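Local coordinates for protein endonuclease III (Geobacillus stearothermophilus, PDB 1ORN) that probably excises oxidised pyrimidines from DNA and nicks the strand in base excision repair, with a helix-hairpin-helix motif at the DNA and a separate [4Fe-4S] cluster, at residues V41-C46 / G122-N127; K150-C155 / C202-L207. All coordinates share one frame; numbering follows the deposited sequence.

Contact 1 of 2, residues V41-C46 / G122-N127. With nucleotides of chain B.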
ATOM      1  N   VAL C  41      -5.226  -3.457   6.310  1.00 22.74           N
ATOM      2  CA  VAL C  41      -5.515  -4.890   6.181  1.00 24.38           C
ATOM      3  C   VAL C  41      -6.720  -5.055   5.248  1.00 26.34           C
ATOM      4  O   VAL C  41      -6.728  -5.920   4.366  1.00 27.32           O
ATOM      5  CB  VAL C  41      -5.838  -5.533   7.554  1.00 24.99           C
ATOM      6  CG1 VAL C  41      -6.475  -6.919   7.363  1.00 27.81           C
ATOM      7  CG2 VAL C  41      -4.547  -5.680   8.363  1.00 23.88           C
ATOM      8  N   LEU C  42      -7.727  -4.209   5.440  1.00 26.96           N
ATOM      9  CA  LEU C  42      -8.932  -4.258   4.611  1.00 26.81           C
ATOM     10  C   LEU C  42      -8.639  -3.830   3.168  1.00 27.15           C
ATOM     11  O   LEU C  42      -9.310  -4.275   2.230  1.00 28.98           O
ATOM     12  CB  LEU C  42     -10.025  -3.346   5.203  1.00 26.70           C
ATOM     13  CG  LEU C  42     -10.648  -3.730   6.553  1.00 28.33           C
ATOM     14  CD1 LEU C  42     -11.674  -2.678   6.956  1.00 25.68           C
ATOM     15  CD2 LEU C  42     -11.315  -5.104   6.446  1.00 27.92           C
ATOM     16  N   SER C  43      -7.631  -2.973   3.005  1.00 26.67           N
ATOM     17  CA  SER C  43      -7.220  -2.431   1.710  1.00 27.39           C
ATOM     18  C   SER C  43      -6.677  -3.434   0.693  1.00 27.08           C
ATOM     19  O   SER C  43      -6.646  -3.150  -0.506  1.00 25.66           O
ATOM     20  CB  SER C  43      -6.173  -1.327   1.936  1.00 29.23           C
ATOM     21  OG  SER C  43      -5.691  -0.799   0.715  1.00 36.88           O
ATOM     22  N   ALA C  44      -6.237  -4.600   1.157  1.00 26.42           N
ATOM     23  CA  ALA C  44      -5.687  -5.591   0.237  1.00 28.77           C
ATOM     24  C   ALA C  44      -6.713  -6.007  -0.820  1.00 28.10           C
ATOM     25  O   ALA C  44      -7.778  -6.515  -0.488  1.00 28.73           O
ATOM     26  CB  ALA C  44      -5.211  -6.822   1.012  1.00 26.82           C
ATOM     27  N   GLN C  45      -6.378  -5.791  -2.091  1.00 28.38           N
ATOM     28  CA  GLN C  45      -7.270  -6.155  -3.197  1.00 28.62           C
ATOM     29  C   GLN C  45      -8.628  -5.452  -3.138  1.00 30.96           C
ATOM     30  O   GLN C  45      -9.650  -6.033  -3.521  1.00 31.53           O
ATOM     31  CB  GLN C  45      -7.490  -7.673  -3.221  1.00 29.30           C
ATOM     32  CG  GLN C  45      -6.210  -8.485  -3.180  1.00 28.72           C
ATOM     33  CD  GLN C  45      -5.249  -8.129  -4.291  1.00 28.66           C
ATOM     34  OE1 GLN C  45      -5.607  -8.145  -5.474  1.00 30.64           O
ATOM     35  NE2 GLN C  45      -4.006  -7.808  -3.921  1.00 28.91           N
ATOM     36  N   CYS C  46      -8.634  -4.209  -2.667  1.00 29.14           N
ATOM     37  CA  CYS C  46      -9.859  -3.417  -2.563  1.00 30.99           C
ATOM     38  C   CYS C  46      -9.507  -1.950  -2.830  1.00 32.10           C
ATOM     39  O   CYS C  46      -8.360  -1.537  -2.632  1.00 31.46           O
ATOM     40  CB  CYS C  46     -10.463  -3.572  -1.160  1.00 32.10           C
ATOM     41  SG  CYS C  46     -12.093  -2.788  -0.928  1.00 34.73           S
ATOM     42  N   GLY C 122       1.080  -8.781   5.709  1.00 23.54           N
ATOM     43  CA  GLY C 122       2.272  -9.223   5.012  1.00 24.05           C
ATOM     44  C   GLY C 122       3.259  -8.065   4.942  1.00 23.12           C
ATOM     45  O   GLY C 122       3.087  -7.044   5.615  1.00 22.41           O
ATOM     46  N   ARG C 123       4.279  -8.187   4.104  1.00 23.26           N
ATOM     47  CA  ARG C 123       5.263  -7.123   4.018  1.00 25.60           C
ATOM     48  C   ARG C 123       4.686  -5.781   3.538  1.00 23.45           C
ATOM     49  O   ARG C 123       5.048  -4.732   4.063  1.00 25.25           O
ATOM     50  CB  ARG C 123       6.440  -7.560   3.135  1.00 26.88           C
ATOM     51  CG  ARG C 123       7.590  -6.561   3.146  1.00 27.06           C
ATOM     52  CD  ARG C 123       8.935  -7.223   2.859  1.00 28.77           C
ATOM     53  NE  ARG C 123       9.993  -6.223   2.796  1.00 28.62           N
ATOM     54  CZ  ARG C 123      11.261  -6.445   3.129  1.00 30.23           C
ATOM     55  NH1 ARG C 123      11.647  -7.642   3.561  1.00 30.48           N
ATOM     56  NH2 ARG C 123      12.145  -5.467   3.027  1.00 28.82           N
ATOM     57  N   LYS C 124       3.787  -5.803   2.555  1.00 22.36           N
ATOM     58  CA  LYS C 124       3.209  -4.549   2.071  1.00 23.44           C
ATOM     59  C   LYS C 124       2.452  -3.829   3.187  1.00 22.58           C
ATOM     60  O   LYS C 124       2.643  -2.632   3.409  1.00 22.44           O
ATOM     61  CB  LYS C 124       2.271  -4.823   0.883  1.00 24.01           C
ATOM     62  CG  LYS C 124       1.518  -3.602   0.330  1.00 24.15           C
ATOM     63  CD  LYS C 124       0.129  -3.449   0.953  1.00 23.67           C
ATOM     64  CE  LYS C 124      -0.655  -2.301   0.285  1.00 25.33           C
ATOM     65  NZ  LYS C 124      -2.042  -2.078   0.823  1.00 24.98           N
ATOM     66  N   THR C 125       1.593  -4.561   3.883  1.00 22.99           N
ATOM     67  CA  THR C 125       0.795  -3.982   4.955  1.00 22.78           C
ATOM     68  C   THR C 125       1.678  -3.425   6.062  1.00 24.12           C
ATOM     69  O   THR C 125       1.482  -2.290   6.512  1.00 21.91           O
ATOM     70  CB  THR C 125      -0.184  -5.024   5.510  1.00 23.57           C
ATOM     71  OG1 THR C 125      -1.097  -5.398   4.466  1.00 24.15           O
ATOM     72  CG2 THR C 125      -0.982  -4.472   6.687  1.00 24.32           C
ATOM     73  N   ALA C 126       2.663  -4.208   6.488  1.00 22.01           N
ATOM     74  CA  ALA C 126       3.564  -3.764   7.548  1.00 23.63           C
ATOM     75  C   ALA C 126       4.341  -2.504   7.149  1.00 24.14           C
ATOM     76  O   ALA C 126       4.511  -1.596   7.961  1.00 25.98           O
ATOM     77  CB  ALA C 126       4.532  -4.887   7.926  1.00 23.79           C
ATOM     78  N   ASN C 127       4.814  -2.447   5.910  1.00 23.26           N
ATOM     79  CA  ASN C 127       5.548  -1.272   5.445  1.00 24.12           C
ATOM     80  C   ASN C 127       4.688  -0.013   5.429  1.00 23.47           C
ATOM     81  O   ASN C 127       5.167   1.069   5.779  1.00 24.68           O
ATOM     82  CB  ASN C 127       6.140  -1.509   4.054  1.00 24.72           C
ATOM     83  CG  ASN C 127       7.426  -2.332   4.104  1.00 26.90           C
ATOM     84  OD1 ASN C 127       7.981  -2.562   5.177  1.00 30.04           O
ATOM     85  ND2 ASN C 127       7.904  -2.765   2.945  1.00 27.70           N
TER
ATOM     86  P    DG B   8      -3.069  -4.245  -3.578  1.00 25.40           P
ATOM     87  OP1  DG B   8      -2.046  -4.561  -4.602  1.00 26.35           O
ATOM     88  OP2  DG B   8      -4.515  -4.256  -3.957  1.00 25.86           O
ATOM     89  O5'  DG B   8      -2.897  -5.241  -2.350  1.00 26.13           O
ATOM     90  C5'  DG B   8      -1.608  -5.703  -1.949  1.00 24.63           C
ATOM     91  C4'  DG B   8      -1.763  -6.652  -0.786  1.00 24.84           C
ATOM     92  O4'  DG B   8      -2.653  -7.730  -1.156  1.00 27.46           O
ATOM     93  C3'  DG B   8      -0.501  -7.310  -0.237  1.00 24.59           C
ATOM     94  O3'  DG B   8      -0.666  -7.339   1.181  1.00 24.55           O
ATOM     95  C2'  DG B   8      -0.530  -8.701  -0.856  1.00 23.81           C
ATOM     96  C1'  DG B   8      -2.020  -8.990  -0.984  1.00 26.51           C
ATOM     97  N9   DG B   8      -2.399  -9.818  -2.125  1.00 24.78           N
ATOM     98  C8   DG B   8      -1.834  -9.826  -3.377  1.00 26.76           C
ATOM     99  N7   DG B   8      -2.440 -10.634  -4.207  1.00 29.94           N
ATOM    100  C5   DG B   8      -3.460 -11.201  -3.454  1.00 29.13           C
ATOM    101  C6   DG B   8      -4.464 -12.148  -3.818  1.00 31.42           C
ATOM    102  O6   DG B   8      -4.673 -12.666  -4.919  1.00 34.00           O
ATOM    103  N1   DG B   8      -5.280 -12.468  -2.738  1.00 31.15           N
ATOM    104  C2   DG B   8      -5.160 -11.939  -1.475  1.00 31.54           C
ATOM    105  N2   DG B   8      -6.039 -12.379  -0.563  1.00 30.91           N
ATOM    106  N3   DG B   8      -4.242 -11.043  -1.129  1.00 30.12           N
ATOM    107  C4   DG B   8      -3.433 -10.724  -2.161  1.00 29.88           C
ATOM    108  P    DT B   9       0.450  -8.010   2.118  1.00 24.47           P
ATOM    109  OP1  DT B   9       0.528  -7.182   3.341  1.00 28.10           O
ATOM    110  OP2  DT B   9       1.676  -8.308   1.337  1.00 25.70           O
ATOM    111  O5'  DT B   9      -0.248  -9.382   2.495  1.00 26.15           O
ATOM    112  C5'  DT B   9      -1.495  -9.362   3.171  1.00 23.80           C
ATOM    113  C4'  DT B   9      -1.984 -10.767   3.421  1.00 25.23           C
ATOM    114  O4'  DT B   9      -2.477 -11.344   2.187  1.00 25.14           O
ATOM    115  C3'  DT B   9      -0.919 -11.720   3.967  1.00 24.76           C
ATOM    116  O3'  DT B   9      -1.348 -12.227   5.231  1.00 26.80           O
ATOM    117  C2'  DT B   9      -0.808 -12.814   2.907  1.00 25.49           C
ATOM    118  C1'  DT B   9      -2.128 -12.725   2.145  1.00 23.81           C
ATOM    119  N1   DT B   9      -2.060 -13.135   0.720  1.00 25.04           N
ATOM    120  C2   DT B   9      -3.033 -13.996   0.227  1.00 26.95           C
ATOM    121  O2   DT B   9      -3.931 -14.447   0.911  1.00 28.76           O
ATOM    122  N3   DT B   9      -2.901 -14.311  -1.104  1.00 27.90           N
ATOM    123  C4   DT B   9      -1.915 -13.875  -1.971  1.00 29.83           C
ATOM    124  O4   DT B   9      -1.923 -14.239  -3.147  1.00 32.56           O
ATOM    125  C5   DT B   9      -0.924 -12.991  -1.383  1.00 26.34           C
ATOM    126  C7   DT B   9       0.193 -12.485  -2.237  1.00 26.71           C
ATOM    127  C6   DT B   9      -1.053 -12.670  -0.089  1.00 24.82           C
ATOM    128  P    DA B   6      -5.055  -2.401 -10.465  1.00 30.94           P
ATOM    129  OP1  DA B   6      -4.297  -1.177 -10.822  1.00 29.61           O
ATOM    130  OP2  DA B   6      -4.335  -3.685 -10.271  1.00 33.38           O
ATOM    131  O5'  DA B   6      -5.917  -2.080  -9.162  1.00 32.57           O
ATOM    132  C5'  DA B   6      -6.752  -0.921  -9.127  1.00 30.35           C
ATOM    133  C4'  DA B   6      -7.564  -0.882  -7.853  1.00 29.42           C
ATOM    134  O4'  DA B   6      -8.551  -1.940  -7.849  1.00 30.98           O
ATOM    135  C3'  DA B   6      -6.769  -1.034  -6.555  1.00 29.41           C
ATOM    136  O3'  DA B   6      -7.318  -0.150  -5.578  1.00 26.88           O
ATOM    137  C2'  DA B   6      -7.054  -2.468  -6.140  1.00 29.03           C
ATOM    138  C1'  DA B   6      -8.486  -2.643  -6.620  1.00 31.04           C
ATOM    139  N9   DA B   6      -8.902  -4.021  -6.880  1.00 31.63           N
ATOM    140  C8   DA B   6      -8.174  -5.026  -7.467  1.00 33.02           C
ATOM    141  N7   DA B   6      -8.836  -6.147  -7.600  1.00 31.94           N
ATOM    142  C5   DA B   6     -10.083  -5.866  -7.061  1.00 31.98           C
ATOM    143  C6   DA B   6     -11.247  -6.641  -6.909  1.00 33.92           C
ATOM    144  N6   DA B   6     -11.353  -7.913  -7.313  1.00 33.40           N
ATOM    145  N1   DA B   6     -12.316  -6.059  -6.324  1.00 32.43           N
ATOM    146  C2   DA B   6     -12.214  -4.786  -5.926  1.00 33.42           C
ATOM    147  N3   DA B   6     -11.180  -3.954  -6.017  1.00 32.89           N
ATOM    148  C4   DA B   6     -10.133  -4.562  -6.602  1.00 31.81           C
TER
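With CG set opposite its backbone N (chi1 176°) and a bend at chi2 (-94°), the Lys124 side chain leaves its helix and brings NZ to 3.9 Å from Ser43 OG. This is the active-site junction of the HhH-GPD fold, where the end of helix 33-43 meets helix 123-134, the second helix of the helix-hairpin-helix motif. Lys124 NZ is covalently linked to a modified group, consistent with a trapped enzyme-DNA intermediate. Apart from this approach, the segments' touch is slight and apolar: Val41 CG2 meets Thr125 CG2 at 4.1 Å, their side chains crossing obliquely.

DNA supplies most of the polar bonding. Thr125 turns its methyl anti to the backbone N, which leaves OG1 beside that N, and both donate to one phosphate oxygen: OG1 lies 2.7 Å and Thr125 N 2.9 Å from OP1 of DT9 of chain B. Gly122 N, at the N-cap, adds a third bond to this OP1 at 2.9 Å. Such a grip is how the motif holds a phosphate; the sodium ion bound by Met116, Leu118 and Val121 of the hairpin is about 8 Å from the Thr125 side chain. On the facing segment, a type II turn from Ser43 to Cys46 offers Gln45 N to OP2 of DG8 of chain B. The folded Gln45 side chain lies over one face of that nucleotide's base, its NE2 donating to the sugar O4' at 3.1 Å and 163°.

Contact 2 of 2, residues K150-C155 / C202-L207. With SF4 (iron/sulfur cluster), chain F.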
ATOM      1  N   LYS C 150       7.760  -2.176 -13.369  1.00 30.21           N
ATOM      2  CA  LYS C 150       7.988  -3.086 -14.480  1.00 31.35           C
ATOM      3  C   LYS C 150       7.748  -2.466 -15.850  1.00 33.39           C
ATOM      4  O   LYS C 150       8.468  -2.765 -16.800  1.00 33.89           O
ATOM      5  CB  LYS C 150       7.153  -4.349 -14.278  1.00 33.21           C
ATOM      6  CG  LYS C 150       7.683  -5.162 -13.091  1.00 32.38           C
ATOM      7  CD  LYS C 150       6.878  -6.399 -12.798  1.00 32.60           C
ATOM      8  CE  LYS C 150       7.589  -7.243 -11.739  1.00 32.28           C
ATOM      9  NZ  LYS C 150       6.842  -8.492 -11.446  1.00 34.78           N
ATOM     10  N   ARG C 151       6.759  -1.591 -15.962  1.00 32.90           N
ATOM     11  CA  ARG C 151       6.500  -0.950 -17.252  1.00 34.85           C
ATOM     12  C   ARG C 151       7.637  -0.011 -17.639  1.00 35.33           C
ATOM     13  O   ARG C 151       8.091  -0.006 -18.786  1.00 36.64           O
ATOM     14  CB  ARG C 151       5.191  -0.164 -17.209  1.00 34.15           C
ATOM     15  CG  ARG C 151       3.950  -1.022 -17.256  1.00 32.20           C
ATOM     16  CD  ARG C 151       2.710  -0.153 -17.266  1.00 32.34           C
ATOM     17  NE  ARG C 151       1.507  -0.927 -17.554  1.00 32.15           N
ATOM     18  CZ  ARG C 151       0.273  -0.440 -17.485  1.00 32.27           C
ATOM     19  NH1 ARG C 151       0.069   0.824 -17.134  1.00 32.17           N
ATOM     20  NH2 ARG C 151      -0.757  -1.218 -17.774  1.00 31.12           N
ATOM     21  N   LEU C 152       8.098   0.778 -16.677  1.00 35.39           N
ATOM     22  CA  LEU C 152       9.171   1.740 -16.909  1.00 36.93           C
ATOM     23  C   LEU C 152      10.548   1.100 -17.080  1.00 37.05           C
ATOM     24  O   LEU C 152      11.449   1.696 -17.674  1.00 36.92           O
ATOM     25  CB  LEU C 152       9.210   2.744 -15.757  1.00 38.55           C
ATOM     26  CG  LEU C 152       8.994   4.236 -16.029  1.00 40.87           C
ATOM     27  CD1 LEU C 152       8.375   4.489 -17.404  1.00 41.41           C
ATOM     28  CD2 LEU C 152       8.118   4.784 -14.914  1.00 37.83           C
ATOM     29  N   GLY C 153      10.719  -0.108 -16.561  1.00 35.94           N
ATOM     30  CA  GLY C 153      12.004  -0.768 -16.686  1.00 36.55           C
ATOM     31  C   GLY C 153      12.900  -0.585 -15.480  1.00 36.86           C
ATOM     32  O   GLY C 153      14.119  -0.684 -15.586  1.00 36.52           O
ATOM     33  N   PHE C 154      12.299  -0.306 -14.328  1.00 35.87           N
ATOM     34  CA  PHE C 154      13.055  -0.135 -13.096  1.00 36.57           C
ATOM     35  C   PHE C 154      13.661  -1.488 -12.735  1.00 37.14           C
ATOM     36  O   PHE C 154      14.753  -1.569 -12.173  1.00 38.74           O
ATOM     37  CB  PHE C 154      12.127   0.311 -11.960  1.00 34.99           C
ATOM     38  CG  PHE C 154      11.750   1.771 -11.994  1.00 36.48           C
ATOM     39  CD1 PHE C 154      11.909   2.533 -13.148  1.00 37.59           C
ATOM     40  CD2 PHE C 154      11.201   2.377 -10.863  1.00 36.71           C
ATOM     41  CE1 PHE C 154      11.526   3.875 -13.176  1.00 37.99           C
ATOM     42  CE2 PHE C 154      10.813   3.719 -10.881  1.00 38.27           C
ATOM     43  CZ  PHE C 154      10.976   4.469 -12.040  1.00 38.14           C
ATOM     44  N   CYS C 155      12.927  -2.545 -13.063  1.00 38.86           N
ATOM     45  CA  CYS C 155      13.338  -3.917 -12.784  1.00 38.98           C
ATOM     46  C   CYS C 155      12.810  -4.811 -13.901  1.00 39.60           C
ATOM     47  O   CYS C 155      12.183  -4.324 -14.841  1.00 39.15           O
ATOM     48  CB  CYS C 155      12.748  -4.370 -11.450  1.00 40.55           C
ATOM     49  SG  CYS C 155      10.942  -4.300 -11.429  1.00 42.57           S
ATOM     50  N   CYS C 202       2.381  11.308 -21.500  1.00 47.41           N
ATOM     51  CA  CYS C 202       3.318  10.974 -20.433  1.00 45.13           C
ATOM     52  C   CYS C 202       4.717  11.559 -20.614  1.00 45.61           C
ATOM     53  O   CYS C 202       5.348  11.384 -21.657  1.00 46.31           O
ATOM     54  CB  CYS C 202       3.414   9.456 -20.279  1.00 43.64           C
ATOM     55  SG  CYS C 202       4.385   8.954 -18.843  1.00 37.72           S
ATOM     56  N   PRO C 203       5.223  12.259 -19.583  1.00 45.57           N
ATOM     57  CA  PRO C 203       6.547  12.889 -19.579  1.00 45.28           C
ATOM     58  C   PRO C 203       7.690  11.878 -19.599  1.00 44.44           C
ATOM     59  O   PRO C 203       8.854  12.249 -19.765  1.00 44.41           O
ATOM     60  CB  PRO C 203       6.541  13.702 -18.285  1.00 46.69           C
ATOM     61  CG  PRO C 203       5.086  13.976 -18.049  1.00 47.45           C
ATOM     62  CD  PRO C 203       4.461  12.657 -18.387  1.00 45.99           C
ATOM     63  N   LEU C 204       7.355  10.604 -19.421  1.00 43.22           N
ATOM     64  CA  LEU C 204       8.363   9.549 -19.400  1.00 42.64           C
ATOM     65  C   LEU C 204       8.278   8.646 -20.624  1.00 42.55           C
ATOM     66  O   LEU C 204       9.024   7.676 -20.745  1.00 40.74           O
ATOM     67  CB  LEU C 204       8.209   8.709 -18.128  1.00 41.84           C
ATOM     68  CG  LEU C 204       8.412   9.458 -16.811  1.00 40.58           C
ATOM     69  CD1 LEU C 204       8.107   8.511 -15.651  1.00 41.78           C
ATOM     70  CD2 LEU C 204       9.839   9.991 -16.719  1.00 41.16           C
ATOM     71  N   LEU C 205       7.366   8.974 -21.532  1.00 42.55           N
ATOM     72  CA  LEU C 205       7.186   8.193 -22.751  1.00 43.31           C
ATOM     73  C   LEU C 205       8.520   8.035 -23.489  1.00 42.78           C
ATOM     74  O   LEU C 205       8.794   6.981 -24.060  1.00 44.36           O
ATOM     75  CB  LEU C 205       6.182   8.893 -23.678  1.00 44.46           C
ATOM     76  CG  LEU C 205       5.304   8.069 -24.631  1.00 45.73           C
ATOM     77  CD1 LEU C 205       4.869   8.974 -25.781  1.00 45.91           C
ATOM     78  CD2 LEU C 205       6.044   6.861 -25.170  1.00 45.24           C
ATOM     79  N   HIS C 206       9.349   9.078 -23.458  1.00 43.40           N
ATOM     80  CA  HIS C 206      10.643   9.074 -24.151  1.00 42.91           C
ATOM     81  C   HIS C 206      11.654   8.024 -23.687  1.00 44.17           C
ATOM     82  O   HIS C 206      12.703   7.852 -24.312  1.00 43.96           O
ATOM     83  CB  HIS C 206      11.306  10.451 -24.061  1.00 42.84           C
ATOM     84  CG  HIS C 206      11.843  10.776 -22.702  1.00 42.93           C
ATOM     85  ND1 HIS C 206      11.050  11.255 -21.682  1.00 42.29           N
ATOM     86  CD2 HIS C 206      13.094  10.679 -22.193  1.00 42.90           C
ATOM     87  CE1 HIS C 206      11.789  11.442 -20.604  1.00 42.66           C
ATOM     88  NE2 HIS C 206      13.033  11.099 -20.886  1.00 43.61           N
ATOM     89  N   LEU C 207      11.359   7.332 -22.594  1.00 43.65           N
ATOM     90  CA  LEU C 207      12.268   6.303 -22.104  1.00 41.87           C
ATOM     91  C   LEU C 207      11.527   5.050 -21.656  1.00 42.64           C
ATOM     92  O   LEU C 207      12.139   4.115 -21.142  1.00 41.85           O
ATOM     93  CB  LEU C 207      13.129   6.839 -20.950  1.00 42.18           C
ATOM     94  CG  LEU C 207      12.502   7.477 -19.701  1.00 41.53           C
ATOM     95  CD1 LEU C 207      11.516   6.531 -19.029  1.00 41.39           C
ATOM     96  CD2 LEU C 207      13.620   7.850 -18.730  1.00 41.33           C
TER
HETATM   97 FE1  SF4 F 300       3.974   6.674 -19.101  1.00 36.89          FE
HETATM   98 FE2  SF4 F 300       3.040   4.339 -17.963  1.00 34.89          FE
HETATM   99 FE3  SF4 F 300       2.629   4.908 -20.547  1.00 38.70          FE
HETATM  100 FE4  SF4 F 300       5.115   4.331 -19.642  1.00 37.12          FE
HETATM  101  S1  SF4 F 300       3.347   2.874 -19.746  1.00 36.79           S
HETATM  102  S2  SF4 F 300       4.539   5.840 -21.137  1.00 36.31           S
HETATM  103  S3  SF4 F 300       4.986   5.191 -17.592  1.00 37.17           S
HETATM  104  S4  SF4 F 300       1.752   6.035 -18.861  1.00 37.33           S
HETATM  105  O   HOH W   1      11.695   1.453 -20.395  1.00 42.80           O
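Leu152 lies between the iron-sulfur cluster and the loop 202-207, an example of a thiolate-bound cubane partly covered by apolar side chains. Its CD1 lies 3.5 Å from cluster sulfur S3, while CD2 meets CD1 of Leu204 at 3.8 Å, the two side chains crossing at about a right angle. Neither Leu152 torsion (chi1 -119°, chi2 16°) is staggered, which may be the price of fitting its methyls against the cluster. Cys202 SG binds iron FE1 at 2.3 Å, and it also accepts a hydrogen bond from Leu204 N at 3.4 Å (159°), which is likely to temper the charge on the thiolate. The spacing of Cys192, Cys199, Cys202 and Cys208, all in the cluster pocket, is the C-X6-C-X2-C-X5-C pattern of endonuclease III relatives.

Toward Leu207, which is partly exposed, the fit is looser. Here Leu152 CD1 and Leu207 CD1 are 4.1 Å apart, and the backbones are joined through a water that donates to Leu152 O at 2.7 Å and to Leu207 O at 2.8 Å. With an alanine in place of Leu152, a gap would probably open beside S3, and the Leu204 and Leu207 methyls would lose their shared apolar partner.

No strands take part: Leu152 also rests on Met17 of helix 7-20, Leu204 on Phe187 of helix 177-191, and Leu205 on Met215 of helix 209-215, so the end of helix 143-152 and the cluster loop sit among three further helices.

How the contacts relate
From the N terminus, helix 7-20 comes first and packs beside contact 2 at the cluster, before the chain moves on to helix 33-43. Contact 1 then closes a loop of 75 intervening residues, largely helical, by bringing 122-127 back to 41-46 at the DNA. Helix 123-134 leads directly to helix 143-152, whose end opens contact 2, and the return of 202-207 closes a shorter loop of 46 residues. The two loops are in series, neither nesting nor crossing. Contact 1 joins helix 33-43 to helix 123-134, and contact 2 joins the end of helix 143-152 to the loop before helix 209-215 at the cluster; the centres lie 26 Å apart and the nearest atoms about 13 Å.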